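Local coordinates for protein agarase (Pseudoalteromonas fuliginea, PDB 6XJ9) that probably hydrolyses the glycosidic linkages of agarose, as an agarase of glycoside hydrolase family 50 from a marine bacterium, at residues 318-322 and 352-357; 153-157 and 359-363. All blocks are in the same frame, centred on the assembly; numbering follows the deposited sequence.

In the fold
Both interactions meet around helix 358-361, which follows strand 354-355 directly in the chain, and their centres lie about 14 Å apart. Interaction 1 is the more local, pairing the outermost strand 354-355 with strand 315-320; it is only partly buried, and its chemistry is backbone hydrogen bonding backed by a cation-pi stack. Interaction 2 closes a loop of some two hundred residues, tying a turn of the CBM-like region to the helix. It is smaller yet mostly buried, and rests on one arginine-to-carbonyl hydrogen bond with leucine and valine methyls beside it. The two touch directly: Gly318 CA lies 3.4 Å from Arg360 CB, and Tyr319 and Val355 pack on Lys361.

Interaction 1. Residues 318-322 and 352-357; sequences GYDFD and SRFVAS
Gly318 O is gripped twice, by Ala356 N at 2.8 Å, nearly in line with the carbonyl, and by Ser357 N at 3.0 Å on a lone pair in the carbonyl plane. A CB on Gly318 would probably run into Ser357 O. From there the chains pair antiparallel: Asp320 and Phe354 form a hydrogen-bonded pair, N to O in both directions, while Tyr319 and Val355 make the non-hydrogen-bonded one. Beyond the pairing, Ser352 OG accepts from Asp322 N at 2.9 Å.

The main side-chain contact is a cation-pi stack. With CG anti to the backbone N (chi1 -177°) and the chain extended to NE, Arg353 carries its guanidinium over a face of the Tyr319 ring, CZ 3.6 Å from the centroid and the planes 23° apart. NH2 sits above the ring centre. Along the same chain, Arg353 CB lies 3.5 Å from Phe321 CE1. Glu393 forms a salt bridge with Arg353 NE, and Asp320 is held by Tyr380 and His391. Strand 354-355 edges the four-stranded antiparallel sheet, strand 392-395 flanks 315-320 on its other side, and Ser357 N-caps helix 358-361.

Interaction 2. Residues 153-157 and 359-363; sequences FTSGL and VRKNL
Thr154 and Ser155 bring a type I beta turn, running from Phe153 to Gly156, up against Val359 and Arg360 of the short helix 358-361. The turn belongs to the loop between strands 128-134 and 169-174, in the CBM-like region, so the contact ties that region to a part of the chain some two hundred residues further on. At Thr154 the approach is loose, with Val359 CG1 merely near its carbonyl O. Ser155 comes next and does more. Ser155 CA rests 4.2 Å from Val359 CG1, and Ser155 OG accepts from Leu157 N at 3.1 Å, an ST turn that braces the loop from within; Asn160 is a further partner of this hydroxyl.

The polar hold is the carbonyl of the same residue. Arg360 NH1 donates to Ser155 O at 3.0 Å with an N-H...O angle of 162°, on a lone pair in the carbonyl plane, and the oxygen lies close to the guanidinium plane as well. The bend at chi2 (-65°) places Arg360 CD 3.3 Å from Ser155 O, and a second at chi3 (-59°) turns the head toward that carbonyl. This buried head has further acceptors in Leu316 O, for NH2, and Thr723 O, for NH1. A leucine at Arg360 would probably leave Ser155 O without this donor and would take one donor from each of the carbonyls of Leu316 and Thr723.

Gly156 follows at positive phi, where a side chain would probably collide with Arg360 NH1. Leu157 then crosses the arginine, and Leu157 CD1 lies 3.5 Å from Arg360 NH1. Leu157 CD1 also meets Leu363 CD2 at 4.2 Å, while the other methyl of Leu363, CD1, sits 3.5 Å above the plane of the Arg360 guanidinium, over its centre.

Interaction 1. Residues 318-322 and 352-357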
# COMPACT_ATOMS: atom_id res chain seq x y z
N GLY A 318 -6.68 -2.13 35.55
CA GLY A 318 -7.71 -2.73 36.39
C GLY A 318 -7.29 -2.81 37.86
O GLY A 318 -8.08 -3.19 38.72
N TYR A 319 -6.04 -2.45 38.14
CA TYR A 319 -5.55 -2.43 39.51
C TYR A 319 -5.77 -1.04 40.09
O TYR A 319 -5.88 -0.06 39.36
CB TYR A 319 -4.10 -2.91 39.56
CG TYR A 319 -3.90 -4.36 39.23
CD1 TYR A 319 -3.82 -4.80 37.91
CD2 TYR A 319 -3.80 -5.32 40.23
CE1 TYR A 319 -3.64 -6.14 37.60
CE2 TYR A 319 -3.60 -6.66 39.93
CZ TYR A 319 -3.53 -7.07 38.61
OH TYR A 319 -3.35 -8.39 38.31
N ASP A 320 -5.84 -0.97 41.43
CA ASP A 320 -5.94 0.30 42.13
C ASP A 320 -5.34 0.15 43.53
O ASP A 320 -4.79 -0.90 43.87
CB ASP A 320 -7.39 0.82 42.20
CG ASP A 320 -7.50 2.33 42.37
OD1 ASP A 320 -6.45 3.00 42.45
OD2 ASP A 320 -8.64 2.83 42.39
N PHE A 321 -5.44 1.22 44.31
CA PHE A 321 -4.73 1.30 45.57
C PHE A 321 -5.64 1.93 46.61
O PHE A 321 -6.63 2.58 46.28
CB PHE A 321 -3.41 2.06 45.39
CG PHE A 321 -2.55 1.58 44.25
CD1 PHE A 321 -1.75 0.46 44.38
CD2 PHE A 321 -2.56 2.24 43.03
CE1 PHE A 321 -0.97 0.00 43.33
CE2 PHE A 321 -1.77 1.79 41.98
CZ PHE A 321 -0.98 0.68 42.13
N ASP A 322 -5.29 1.71 47.88
CA ASP A 322 -5.91 2.41 48.99
C ASP A 322 -5.76 3.91 48.75
O ASP A 322 -4.65 4.44 48.78
CB ASP A 322 -5.33 1.92 50.32
CG ASP A 322 -6.17 2.33 51.52
OD1 ASP A 322 -6.39 3.55 51.68
OD2 ASP A 322 -6.60 1.43 52.28
N SER A 352 -0.98 -1.95 48.93
CA SER A 352 -2.43 -2.12 48.98
C SER A 352 -3.02 -2.36 47.59
O SER A 352 -4.23 -2.20 47.39
CB SER A 352 -3.05 -0.93 49.62
OG SER A 352 -2.93 0.20 48.77
N ARG A 353 -2.18 -2.76 46.62
CA ARG A 353 -2.63 -2.97 45.25
C ARG A 353 -3.73 -4.03 45.25
O ARG A 353 -3.56 -5.10 45.84
CB ARG A 353 -1.43 -3.34 44.36
CG ARG A 353 -1.76 -3.52 42.88
CD ARG A 353 -0.49 -3.51 42.04
NE ARG A 353 -0.73 -3.67 40.61
CZ ARG A 353 -0.36 -4.72 39.89
NH1 ARG A 353 0.27 -5.73 40.45
NH2 ARG A 353 -0.64 -4.76 38.60
N PHE A 354 -4.86 -3.72 44.61
CA PHE A 354 -5.97 -4.65 44.54
C PHE A 354 -6.61 -4.60 43.15
O PHE A 354 -6.39 -3.65 42.39
CB PHE A 354 -6.97 -4.37 45.67
CG PHE A 354 -7.82 -3.14 45.49
CD1 PHE A 354 -7.36 -1.89 45.90
CD2 PHE A 354 -9.08 -3.21 44.92
CE1 PHE A 354 -8.15 -0.76 45.75
CE2 PHE A 354 -9.88 -2.09 44.78
CZ PHE A 354 -9.40 -0.86 45.18
N VAL A 355 -7.40 -5.62 42.81
CA VAL A 355 -8.15 -5.61 41.57
C VAL A 355 -9.41 -4.78 41.76
O VAL A 355 -10.29 -5.14 42.54
CB VAL A 355 -8.45 -7.03 41.05
CG1 VAL A 355 -9.05 -6.99 39.65
CG2 VAL A 355 -7.23 -7.94 41.08
N ALA A 356 -9.49 -3.64 41.06
CA ALA A 356 -10.68 -2.80 41.11
C ALA A 356 -11.61 -3.14 39.95
O ALA A 356 -12.83 -3.02 40.09
CB ALA A 356 -10.30 -1.34 41.12
N SER A 357 -11.05 -3.55 38.81
CA SER A 357 -11.86 -4.02 37.69
C SER A 357 -11.33 -5.34 37.16
O SER A 357 -10.27 -5.39 36.53
CB SER A 357 -11.93 -3.00 36.58
OG SER A 357 -12.54 -3.58 35.43

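Interaction 2. Residues 153-157 and 359-363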
# COMPACT_ATOMS: atom_id res chain seq x y z
N PHE A 153 -19.15 1.90 27.15
CA PHE A 153 -18.79 0.49 27.47
C PHE A 153 -18.20 0.40 28.88
O PHE A 153 -17.38 1.22 29.28
CB PHE A 153 -17.83 -0.08 26.42
CG PHE A 153 -18.46 -0.49 25.11
CD1 PHE A 153 -19.44 -1.47 25.06
CD2 PHE A 153 -18.05 0.08 23.91
CE1 PHE A 153 -20.02 -1.85 23.85
CE2 PHE A 153 -18.62 -0.30 22.70
CZ PHE A 153 -19.60 -1.26 22.68
N THR A 154 -18.62 -0.64 29.61
CA THR A 154 -18.07 -1.01 30.90
C THR A 154 -16.70 -1.67 30.73
O THR A 154 -16.07 -2.06 31.71
CB THR A 154 -19.02 -1.94 31.67
OG1 THR A 154 -19.51 -2.93 30.77
CG2 THR A 154 -20.18 -1.22 32.33
N SER A 155 -16.26 -1.81 29.47
CA SER A 155 -14.97 -2.41 29.16
C SER A 155 -13.86 -1.36 29.26
O SER A 155 -12.69 -1.71 29.39
CB SER A 155 -14.99 -3.03 27.80
OG SER A 155 -15.05 -2.03 26.79
N GLY A 156 -14.24 -0.09 29.14
CA GLY A 156 -13.29 1.01 29.10
C GLY A 156 -12.63 1.15 27.72
O GLY A 156 -11.67 1.90 27.58
N LEU A 157 -13.16 0.43 26.73
CA LEU A 157 -12.73 0.56 25.35
C LEU A 157 -13.80 1.33 24.58
O LEU A 157 -14.96 0.94 24.60
CB LEU A 157 -12.57 -0.84 24.74
CG LEU A 157 -11.25 -1.56 24.99
CD1 LEU A 157 -11.20 -2.18 26.38
CD2 LEU A 157 -11.02 -2.63 23.93
N VAL A 359 -12.69 -6.98 34.77
CA VAL A 359 -12.81 -6.91 33.33
C VAL A 359 -11.53 -6.32 32.75
O VAL A 359 -11.01 -6.84 31.76
CB VAL A 359 -14.07 -6.15 32.87
CG1 VAL A 359 -14.07 -5.87 31.38
CG2 VAL A 359 -15.34 -6.91 33.24
N ARG A 360 -11.01 -5.25 33.37
CA ARG A 360 -9.76 -4.64 32.90
C ARG A 360 -8.59 -5.61 33.09
O ARG A 360 -7.79 -5.78 32.18
CB ARG A 360 -9.48 -3.30 33.58
CG ARG A 360 -10.47 -2.19 33.26
CD ARG A 360 -10.49 -1.73 31.81
NE ARG A 360 -9.19 -1.24 31.35
CZ ARG A 360 -8.96 -0.72 30.14
NH1 ARG A 360 -9.94 -0.59 29.26
NH2 ARG A 360 -7.74 -0.31 29.83
N LYS A 361 -8.48 -6.21 34.28
CA LYS A 361 -7.36 -7.10 34.55
C LYS A 361 -7.25 -8.15 33.44
O LYS A 361 -6.16 -8.38 32.93
CB LYS A 361 -7.47 -7.73 35.95
CG LYS A 361 -6.40 -8.76 36.29
CD LYS A 361 -6.68 -9.52 37.58
CE LYS A 361 -5.84 -10.77 37.76
NZ LYS A 361 -5.91 -11.67 36.58
N ASN A 362 -8.39 -8.71 33.03
CA ASN A 362 -8.40 -9.90 32.18
C ASN A 362 -8.15 -9.59 30.71
O ASN A 362 -7.98 -10.51 29.90
CB ASN A 362 -9.66 -10.74 32.41
CG ASN A 362 -9.62 -11.46 33.74
OD1 ASN A 362 -8.61 -12.07 34.08
ND2 ASN A 362 -10.71 -11.40 34.49
N LEU A 363 -8.08 -8.29 30.36
CA LEU A 363 -7.74 -7.88 29.00
C LEU A 363 -6.34 -8.37 28.64
O LEU A 363 -6.08 -8.66 27.48
CB LEU A 363 -7.77 -6.36 28.89
CG LEU A 363 -9.11 -5.66 29.11
CD1 LEU A 363 -8.88 -4.17 29.33
CD2 LEU A 363 -10.07 -5.89 27.95